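Thioredoxin reductase (Streptomyces clavuligerus, PDB 4NTD) uses bound FAD to catalyse disulfide-bond formation in natural products, probably including the antibiotic holomycin. Local coordinates at residues Q173-L178 and R250-V255; G179-V185 and L200-L205; L266-E272 and T287-V292. One frame throughout, in Å; residues are numbered along the deposited sequence. Where two conformers were deposited one is given.

Contact 1 of 3, residues Q173-L178 and R250-V255; sequences QPLGVL and RSTVFV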
loop_
_atom_site.group_PDB
_atom_site.type_symbol
_atom_site.label_atom_id
_atom_site.label_comp_id
_atom_site.label_asym_id
_atom_site.label_seq_id
_atom_site.Cartn_x
_atom_site.Cartn_y
_atom_site.Cartn_z
ATOM N N GLN A 173 6.532 -4.565 -29.341
ATOM C CA GLN A 173 7.023 -5.848 -29.843
ATOM C C GLN A 173 5.859 -6.743 -30.274
ATOM O O GLN A 173 4.709 -6.473 -29.927
ATOM C CB GLN A 173 7.866 -6.558 -28.785
ATOM C CG GLN A 173 9.148 -5.820 -28.431
ATOM C CD GLN A 173 10.045 -6.604 -27.490
ATOM O OE1 GLN A 173 9.945 -7.828 -27.387
ATOM N NE2 GLN A 173 10.937 -5.898 -26.800
ATOM N N PRO A 174 6.151 -7.811 -31.044
ATOM C CA PRO A 174 5.098 -8.763 -31.404
ATOM C C PRO A 174 4.709 -9.646 -30.216
ATOM O O PRO A 174 5.449 -10.566 -29.854
ATOM C CB PRO A 174 5.726 -9.588 -32.544
ATOM C CG PRO A 174 6.963 -8.858 -32.945
ATOM C CD PRO A 174 7.418 -8.117 -31.729
ATOM N N LEU A 175 3.558 -9.347 -29.617
ATOM C CA LEU A 175 3.095 -10.035 -28.414
ATOM C C LEU A 175 2.017 -11.056 -28.750
ATOM O O LEU A 175 1.190 -10.827 -29.633
ATOM C CB LEU A 175 2.530 -9.031 -27.406
ATOM C CG LEU A 175 3.352 -7.773 -27.129
ATOM C CD1 LEU A 175 2.670 -6.931 -26.061
ATOM C CD2 LEU A 175 4.776 -8.117 -26.716
ATOM N N GLY A 176 2.029 -12.178 -28.037
ATOM C CA GLY A 176 0.985 -13.190 -28.166
ATOM C C GLY A 176 0.270 -13.411 -26.847
ATOM O O GLY A 176 0.830 -13.154 -25.780
ATOM N N VAL A 177 -0.976 -13.871 -26.927
ATOM C CA VAL A 177 -1.747 -14.276 -25.752
ATOM C C VAL A 177 -2.331 -15.662 -26.009
ATOM O O VAL A 177 -2.972 -15.878 -27.034
ATOM C CB VAL A 177 -2.900 -13.295 -25.456
ATOM C CG1 VAL A 177 -3.671 -13.727 -24.214
ATOM C CG2 VAL A 177 -2.364 -11.879 -25.291
ATOM N N LEU A 178 -2.108 -16.596 -25.086
ATOM C CA LEU A 178 -2.660 -17.947 -25.224
ATOM C C LEU A 178 -4.067 -18.009 -24.640
ATOM O O LEU A 178 -4.310 -17.509 -23.542
ATOM C CB LEU A 178 -1.772 -18.981 -24.526
ATOM C CG LEU A 178 -0.287 -18.998 -24.894
ATOM C CD1 LEU A 178 0.405 -20.158 -24.195
ATOM C CD2 LEU A 178 -0.083 -19.091 -26.399
ATOM N N ARG A 250 6.624 -14.698 -32.537
ATOM C CA ARG A 250 6.336 -13.726 -31.478
ATOM C C ARG A 250 7.613 -13.578 -30.648
ATOM O O ARG A 250 8.404 -14.516 -30.564
ATOM C CB ARG A 250 5.211 -14.222 -30.560
ATOM C CG ARG A 250 3.822 -14.356 -31.178
ATOM C CD ARG A 250 3.124 -13.017 -31.384
ATOM N NE ARG A 250 3.279 -12.497 -32.740
ATOM C CZ ARG A 250 2.735 -11.369 -33.192
ATOM N NH1 ARG A 250 1.988 -10.603 -32.397
ATOM N NH2 ARG A 250 2.942 -10.999 -34.451
ATOM N N SER A 251 7.814 -12.416 -30.034
ATOM C CA SER A 251 8.961 -12.213 -29.138
ATOM C C SER A 251 8.600 -12.521 -27.682
ATOM O O SER A 251 9.457 -12.932 -26.896
ATOM C CB SER A 251 9.481 -10.778 -29.247
ATOM O OG SER A 251 8.585 -9.867 -28.637
ATOM N N THR A 252 7.334 -12.305 -27.334
ATOM C CA THR A 252 6.851 -12.458 -25.963
ATOM C C THR A 252 5.423 -12.995 -25.987
ATOM O O THR A 252 4.611 -12.565 -26.807
ATOM C CB THR A 252 6.856 -11.102 -25.226
ATOM O OG1 THR A 252 8.086 -10.414 -25.482
ATOM C CG2 THR A 252 6.684 -11.292 -23.725
ATOM N N VAL A 253 5.123 -13.937 -25.094
ATOM C CA VAL A 253 3.783 -14.512 -24.992
ATOM C C VAL A 253 3.259 -14.339 -23.568
ATOM O O VAL A 253 3.998 -14.518 -22.598
ATOM C CB VAL A 253 3.771 -15.999 -25.414
ATOM C CG1 VAL A 253 2.430 -16.652 -25.108
ATOM C CG2 VAL A 253 4.079 -16.124 -26.900
ATOM N N PHE A 254 1.986 -13.969 -23.459
ATOM C CA PHE A 254 1.334 -13.766 -22.173
ATOM C C PHE A 254 0.242 -14.803 -21.930
ATOM O O PHE A 254 -0.398 -15.289 -22.866
ATOM C CB PHE A 254 0.729 -12.360 -22.091
ATOM C CG PHE A 254 1.749 -11.267 -21.930
ATOM C CD1 PHE A 254 1.994 -10.705 -20.683
ATOM C CD2 PHE A 254 2.461 -10.794 -23.024
ATOM C CE1 PHE A 254 2.929 -9.694 -20.531
ATOM C CE2 PHE A 254 3.399 -9.786 -22.878
ATOM C CZ PHE A 254 3.634 -9.234 -21.630
ATOM N N VAL A 255 0.047 -15.138 -20.659
ATOM C CA VAL A 255 -1.056 -15.988 -20.222
ATOM C C VAL A 255 -1.708 -15.365 -18.995
ATOM O O VAL A 255 -1.102 -14.531 -18.321
ATOM C CB VAL A 255 -0.585 -17.420 -19.876
ATOM C CG1 VAL A 255 0.020 -18.092 -21.098
ATOM C CG2 VAL A 255 0.414 -17.419 -18.723
#
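Parallel beta pairing of L175, G176 and V177 with T252, V253 and F254 joins two neighbouring strands of the five-stranded parallel sheet in the lobe that probably corresponds to the pyridine-nucleotide domain of thioredoxin reductases. G176 bonds the second strand twice: its N donates to T252 O (2.9 Å) and its O accepts from F254 N (2.7 Å), after which L178 N continues the ladder to F254 O. R250 folds over the start of this ladder. Bends at chi2 and chi3 bring NH1 to within 2.9 Å of L175 O, which lies in the guanidinium plane, although NH1 stands 52° above the carbonyl plane. P174 CB covers one guanidinium face, 3.5 Å from R250 CZ, and NH1 is also salt-bridged to D197. Nearby, S251 OG donates to a lone pair of Q173 OE1 (2.8 Å). On the face carrying V253, L178 crosses that valine at about a right angle, with CG 3.6 Å from V253 CG1. The opposite face, with L175, V177, T252 and F254, meets helix 184-191 through V177 and F254, while strands 159-160 and 198-201 flank the pair in the sheet.

Contact 2 of 3, residues G179-V185 and L200-L205; sequences GTSPGAV and LFRHGL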
loop_
_atom_site.group_PDB
_atom_site.type_symbol
_atom_site.label_atom_id
_atom_site.label_comp_id
_atom_site.label_asym_id
_atom_site.label_seq_id
_atom_site.Cartn_x
_atom_site.Cartn_y
_atom_site.Cartn_z
ATOM N N GLY A 179 -4.986 -18.638 -25.369
ATOM C CA GLY A 179 -6.375 -18.771 -24.924
ATOM C C GLY A 179 -6.572 -19.931 -23.964
ATOM O O GLY A 179 -7.348 -20.848 -24.239
ATOM N N THR A 180 -5.879 -19.874 -22.829
ATOM C CA THR A 180 -5.875 -20.952 -21.841
ATOM C C THR A 180 -6.694 -20.608 -20.592
ATOM O O THR A 180 -6.745 -21.395 -19.643
ATOM C CB THR A 180 -4.431 -21.281 -21.415
ATOM O OG1 THR A 180 -3.784 -20.089 -20.952
ATOM C CG2 THR A 180 -3.644 -21.853 -22.587
ATOM N N SER A 181 -7.334 -19.439 -20.603
ATOM C CA SER A 181 -8.099 -18.940 -19.461
ATOM C C SER A 181 -9.277 -18.097 -19.952
ATOM O O SER A 181 -9.190 -17.488 -21.020
ATOM C CB SER A 181 -7.190 -18.091 -18.562
ATOM O OG SER A 181 -7.936 -17.211 -17.736
ATOM N N PRO A 182 -10.378 -18.046 -19.173
ATOM C CA PRO A 182 -11.488 -17.153 -19.531
ATOM C C PRO A 182 -11.110 -15.667 -19.572
ATOM O O PRO A 182 -11.835 -14.876 -20.169
ATOM C CB PRO A 182 -12.520 -17.397 -18.423
ATOM C CG PRO A 182 -12.173 -18.719 -17.840
ATOM C CD PRO A 182 -10.690 -18.870 -17.991
ATOM N N GLY A 183 -10.000 -15.295 -18.935
ATOM C CA GLY A 183 -9.530 -13.911 -18.944
ATOM C C GLY A 183 -8.668 -13.521 -20.136
ATOM O O GLY A 183 -8.248 -12.369 -20.240
ATOM N N ALA A 184 -8.412 -14.462 -21.044
ATOM C CA ALA A 184 -7.479 -14.235 -22.155
ATOM C C ALA A 184 -7.897 -13.110 -23.110
ATOM O O ALA A 184 -7.045 -12.352 -23.577
ATOM C CB ALA A 184 -7.261 -15.525 -22.933
ATOM N N VAL A 185 -9.192 -13.005 -23.405
ATOM C CA VAL A 185 -9.679 -11.956 -24.310
ATOM C C VAL A 185 -9.407 -10.572 -23.721
ATOM O O VAL A 185 -8.814 -9.720 -24.383
ATOM C CB VAL A 185 -11.183 -12.111 -24.636
ATOM C CG1 VAL A 185 -11.706 -10.897 -25.396
ATOM C CG2 VAL A 185 -11.419 -13.370 -25.458
ATOM N N LEU A 200 -4.138 -13.044 -30.433
ATOM C CA LEU A 200 -4.744 -14.031 -29.544
ATOM C C LEU A 200 -4.742 -15.394 -30.222
ATOM O O LEU A 200 -5.315 -15.557 -31.298
ATOM C CB LEU A 200 -6.179 -13.638 -29.178
ATOM C CG LEU A 200 -6.977 -14.645 -28.334
ATOM C CD1 LEU A 200 -6.334 -14.858 -26.973
ATOM C CD2 LEU A 200 -8.422 -14.201 -28.175
ATOM N N PHE A 201 -4.091 -16.364 -29.588
ATOM C CA PHE A 201 -4.165 -17.756 -30.015
ATOM C C PHE A 201 -5.372 -18.360 -29.302
ATOM O O PHE A 201 -5.308 -18.652 -28.108
ATOM C CB PHE A 201 -2.863 -18.482 -29.673
ATOM C CG PHE A 201 -1.665 -17.917 -30.384
ATOM C CD1 PHE A 201 -1.322 -18.363 -31.653
ATOM C CD2 PHE A 201 -0.896 -16.916 -29.800
ATOM C CE1 PHE A 201 -0.228 -17.837 -32.319
ATOM C CE2 PHE A 201 0.199 -16.386 -30.463
ATOM C CZ PHE A 201 0.534 -16.847 -31.725
ATOM N N ARG A 202 -6.479 -18.534 -30.022
ATOM C CA ARG A 202 -7.747 -18.908 -29.384
ATOM C C ARG A 202 -7.674 -20.217 -28.600
ATOM O O ARG A 202 -8.284 -20.326 -27.537
ATOM C CB ARG A 202 -8.894 -18.983 -30.394
ATOM C CG ARG A 202 -10.247 -19.195 -29.727
ATOM C CD ARG A 202 -11.404 -19.080 -30.707
ATOM N NE ARG A 202 -11.551 -20.261 -31.550
ATOM C CZ ARG A 202 -12.347 -21.288 -31.268
ATOM N NH1 ARG A 202 -13.070 -21.288 -30.156
ATOM N NH2 ARG A 202 -12.419 -22.318 -32.100
ATOM N N HIS A 203 -6.948 -21.206 -29.120
ATOM C CA HIS A 203 -6.742 -22.465 -28.386
ATOM C C HIS A 203 -8.072 -23.126 -27.983
ATOM O O HIS A 203 -8.187 -23.711 -26.904
ATOM C CB HIS A 203 -5.867 -22.188 -27.149
ATOM C CG HIS A 203 -5.293 -23.415 -26.513
ATOM N ND1 HIS A 203 -4.512 -24.311 -27.205
ATOM C CD2 HIS A 203 -5.361 -23.879 -25.243
ATOM C CE1 HIS A 203 -4.133 -25.284 -26.396
ATOM N NE2 HIS A 203 -4.635 -25.045 -25.198
ATOM N N GLY A 204 -9.082 -23.008 -28.845
ATOM C CA GLY A 204 -10.414 -23.551 -28.561
ATOM C C GLY A 204 -11.197 -22.875 -27.442
ATOM O O GLY A 204 -12.193 -23.425 -26.966
ATOM N N LEU A 205 -10.757 -21.692 -27.014
ATOM C CA LEU A 205 -11.507 -20.886 -26.051
ATOM C C LEU A 205 -12.819 -20.424 -26.679
ATOM O O LEU A 205 -12.831 -19.967 -27.822
ATOM C CB LEU A 205 -10.678 -19.664 -25.640
ATOM C CG LEU A 205 -11.166 -18.779 -24.495
ATOM C CD1 LEU A 205 -11.190 -19.550 -23.183
ATOM C CD2 LEU A 205 -10.255 -17.564 -24.387
#
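L205 holds its CG opposite the backbone N (chi1 -171°), which carries both methyl branches to the turn before helix 184-191: both methyls face S181 O, CD2 at 3.5 Å, and CD2 also reaches A184 CB at 3.9 Å. L200 has a similar chi1 and splits its branches between two residues, CD1 resting against A184 CB and CD2 lying 4.1 Å from V185 CG2. H203 CB lies 3.5 Å from G179 O, and the same kind of rotation (chi1 -165°) turns the imidazole so that this oxygen sits near its plane at the edge, while CD2 of the ring touches T180 CG2 at 3.8 Å. The ring is held further by ND1, which accepts a hydrogen bond from V227 N.

G179 sits where the backbones come closest. Its N donates to F201 O at 2.8 Å, a bond bent to 132° at the hydrogen, and a side chain on this residue would run into the carbonyl oxygens of F201 and R202. Each segment then makes a turn: R202-L205 a type I' turn that returns L205 to the contact, and S181-A184 a type I turn in which S181 OG caps the helix start by accepting from G183 N (3.1 Å).

The contact thus closes the strand end of a beta-alpha-beta unit, the loop after strand 175-178 packing on the loop after strand 198-201. V185 and L200 extend its apolar side to L215 of helix 209-217, while L200 also packs on V177 of strand 175-178.

Contact 3 of 3, residues L266-E272 and T287-V292; sequences LTALGCE and TSVPGV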
loop_
_atom_site.group_PDB
_atom_site.type_symbol
_atom_site.label_atom_id
_atom_site.label_comp_id
_atom_site.label_asym_id
_atom_site.label_seq_id
_atom_site.Cartn_x
_atom_site.Cartn_y
_atom_site.Cartn_z
ATOM N N LEU A 266 -5.665 -19.905 6.749
ATOM C CA LEU A 266 -6.769 -19.004 7.079
ATOM C C LEU A 266 -8.104 -19.752 7.079
ATOM O O LEU A 266 -8.921 -19.571 7.983
ATOM C CB LEU A 266 -6.809 -17.826 6.100
ATOM C CG LEU A 266 -5.566 -16.926 6.127
ATOM C CD1 LEU A 266 -5.518 -16.019 4.907
ATOM C CD2 LEU A 266 -5.519 -16.107 7.409
ATOM N N THR A 267 -8.315 -20.595 6.072
ATOM C CA THR A 267 -9.511 -21.436 6.009
ATOM C C THR A 267 -9.619 -22.345 7.238
ATOM O O THR A 267 -10.697 -22.472 7.824
ATOM C CB THR A 267 -9.526 -22.289 4.724
ATOM O OG1 THR A 267 -9.508 -21.424 3.581
ATOM C CG2 THR A 267 -10.771 -23.175 4.661
ATOM N N ALA A 268 -8.503 -22.957 7.632
ATOM C CA ALA A 268 -8.476 -23.859 8.790
ATOM C C ALA A 268 -8.779 -23.136 10.107
ATOM O O ALA A 268 -9.337 -23.732 11.030
ATOM C CB ALA A 268 -7.136 -24.574 8.875
ATOM N N LEU A 269 -8.414 -21.858 10.186
ATOM C CA LEU A 269 -8.726 -21.020 11.351
ATOM C C LEU A 269 -10.197 -20.591 11.404
ATOM O O LEU A 269 -10.660 -20.091 12.431
ATOM C CB LEU A 269 -7.828 -19.775 11.373
ATOM C CG LEU A 269 -6.400 -19.987 11.881
ATOM C CD1 LEU A 269 -5.487 -18.861 11.421
ATOM C CD2 LEU A 269 -6.378 -20.111 13.398
ATOM N N GLY A 270 -10.920 -20.777 10.302
ATOM C CA GLY A 270 -12.334 -20.417 10.223
ATOM C C GLY A 270 -12.573 -19.016 9.686
ATOM O O GLY A 270 -13.649 -18.452 9.886
ATOM N N CYS A 271 -11.578 -18.456 8.998
ATOM C CA CYS A 271 -11.705 -17.127 8.402
ATOM C C CYS A 271 -12.753 -17.154 7.294
ATOM O O CYS A 271 -12.722 -18.028 6.428
ATOM C CB CYS A 271 -10.366 -16.650 7.828
ATOM S SG CYS A 271 -9.029 -16.480 9.034
ATOM N N GLU A 272 -13.680 -16.201 7.332
ATOM C CA GLU A 272 -14.765 -16.139 6.356
ATOM C C GLU A 272 -14.253 -15.711 4.982
ATOM O O GLU A 272 -13.320 -14.914 4.880
ATOM C CB GLU A 272 -15.861 -15.182 6.837
ATOM C CG GLU A 272 -16.604 -15.685 8.067
ATOM C CD GLU A 272 -17.606 -14.687 8.622
ATOM O OE1 GLU A 272 -17.859 -13.652 7.969
ATOM O OE2 GLU A 272 -18.147 -14.943 9.719
ATOM N N THR A 287 -8.951 -10.205 9.424
ATOM C CA THR A 287 -9.911 -11.224 8.988
ATOM C C THR A 287 -11.068 -11.330 9.986
ATOM O O THR A 287 -11.119 -10.582 10.962
ATOM C CB THR A 287 -9.239 -12.610 8.852
ATOM O OG1 THR A 287 -8.882 -13.103 10.149
ATOM C CG2 THR A 287 -7.999 -12.542 7.963
ATOM N N SER A 288 -11.987 -12.264 9.745
ATOM C CA SER A 288 -13.117 -12.497 10.652
ATOM C C SER A 288 -12.720 -13.195 11.958
ATOM O O SER A 288 -13.524 -13.265 12.889
ATOM C CB SER A 288 -14.206 -13.312 9.948
ATOM O OG SER A 288 -13.771 -14.636 9.692
ATOM N N VAL A 289 -11.499 -13.724 12.019
ATOM C CA VAL A 289 -10.990 -14.368 13.229
ATOM C C VAL A 289 -10.172 -13.350 14.023
ATOM O O VAL A 289 -9.196 -12.805 13.500
ATOM C CB VAL A 289 -10.120 -15.596 12.891
ATOM C CG1 VAL A 289 -9.497 -16.185 14.151
ATOM C CG2 VAL A 289 -10.955 -16.646 12.171
ATOM N N PRO A 290 -10.564 -13.086 15.285
ATOM C CA PRO A 290 -9.808 -12.108 16.068
ATOM C C PRO A 290 -8.324 -12.459 16.187
ATOM O O PRO A 290 -7.974 -13.616 16.427
ATOM C CB PRO A 290 -10.494 -12.139 17.440
ATOM C CG PRO A 290 -11.870 -12.639 17.170
ATOM C CD PRO A 290 -11.741 -13.590 16.017
ATOM N N GLY A 291 -7.469 -11.460 15.984
ATOM C CA GLY A 291 -6.026 -11.624 16.114
ATOM C C GLY A 291 -5.300 -12.100 14.868
ATOM O O GLY A 291 -4.080 -12.274 14.900
ATOM N N VAL A 292 -6.034 -12.300 13.773
ATOM C CA VAL A 292 -5.464 -12.837 12.534
ATOM C C VAL A 292 -5.595 -11.829 11.390
ATOM O O VAL A 292 -6.703 -11.510 10.954
ATOM C CB VAL A 292 -6.144 -14.164 12.134
ATOM C CG1 VAL A 292 -5.562 -14.702 10.830
ATOM C CG2 VAL A 292 -5.998 -15.191 13.249
HETATM O O HOH W 1 -14.840 -16.285 11.518
HETATM O O HOH W 2 -12.036 -13.485 7.073
#
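T287 faces C271 and L266 across this contact. Its CB lies 3.9 Å from C271 SG, and CG2 reaches out to L266 CD2 at 4.4 Å. OG1, wedged between the backbone N and carbonyl carbon (chi1 69°), turns back into its own loop: it donates to V292 O at 2.8 Å, from 35° above that carbonyl plane, and accepts from V289 N at 3.3 Å, making an ST turn. V292 O also accepts from T287 N, so T287 holds this oxygen twice, while V292 N to V289 O closes the type II turn from V289 to V292. Without the hydroxyl and methyl, as with an alanine here, V289 N is likely to lose its acceptor and V292 O one of these two donors, allowing the turn to shift against C271.

The sulfur of C271 also touches V289 CG2 (3.7 Å), and the same methyl packs on L269 O. Deeper in, the side chains of L266 and V292 run antiparallel alongside one another, CD2 against CG1 at 3.7 Å. On the solvent side S288 OG accepts from E272 N at 2.8 Å in a nearly straight bond (162°), and the E272 chain runs along S288 CB. One water links S288 OG to G270 O; another joins S288 N to E272 O.

G270, at positive phi, ends helix 264-269 in a Schellman motif. That helix end is thereby fastened to the loop entering strand 292-294, an edge strand of the other parallel sheet, where L269 packs on V109 of strand 106-112 and G291 bonds to V135 of strand 134-137.

Overall arrangement
From the N terminus, the chain first enters the paired regions at strand 175-178, the opening half of contact 1. It runs straight on into 179-185, passes along helix 184-191 and returns at 200-205, so contact 2 closes a short loop within the much longer one that contact 1 closes at 250-255. These two contacts adjoin, V177 O probably accepting from F201 N, and together unite strands 252-254, 175-178 and 198-201 with the connecting helix in one lobe. Contact 3 follows in series, its centre about 40 Å from that of contact 1, and ties helix 264-269 to the approach of strand 292-294 in the other sheet.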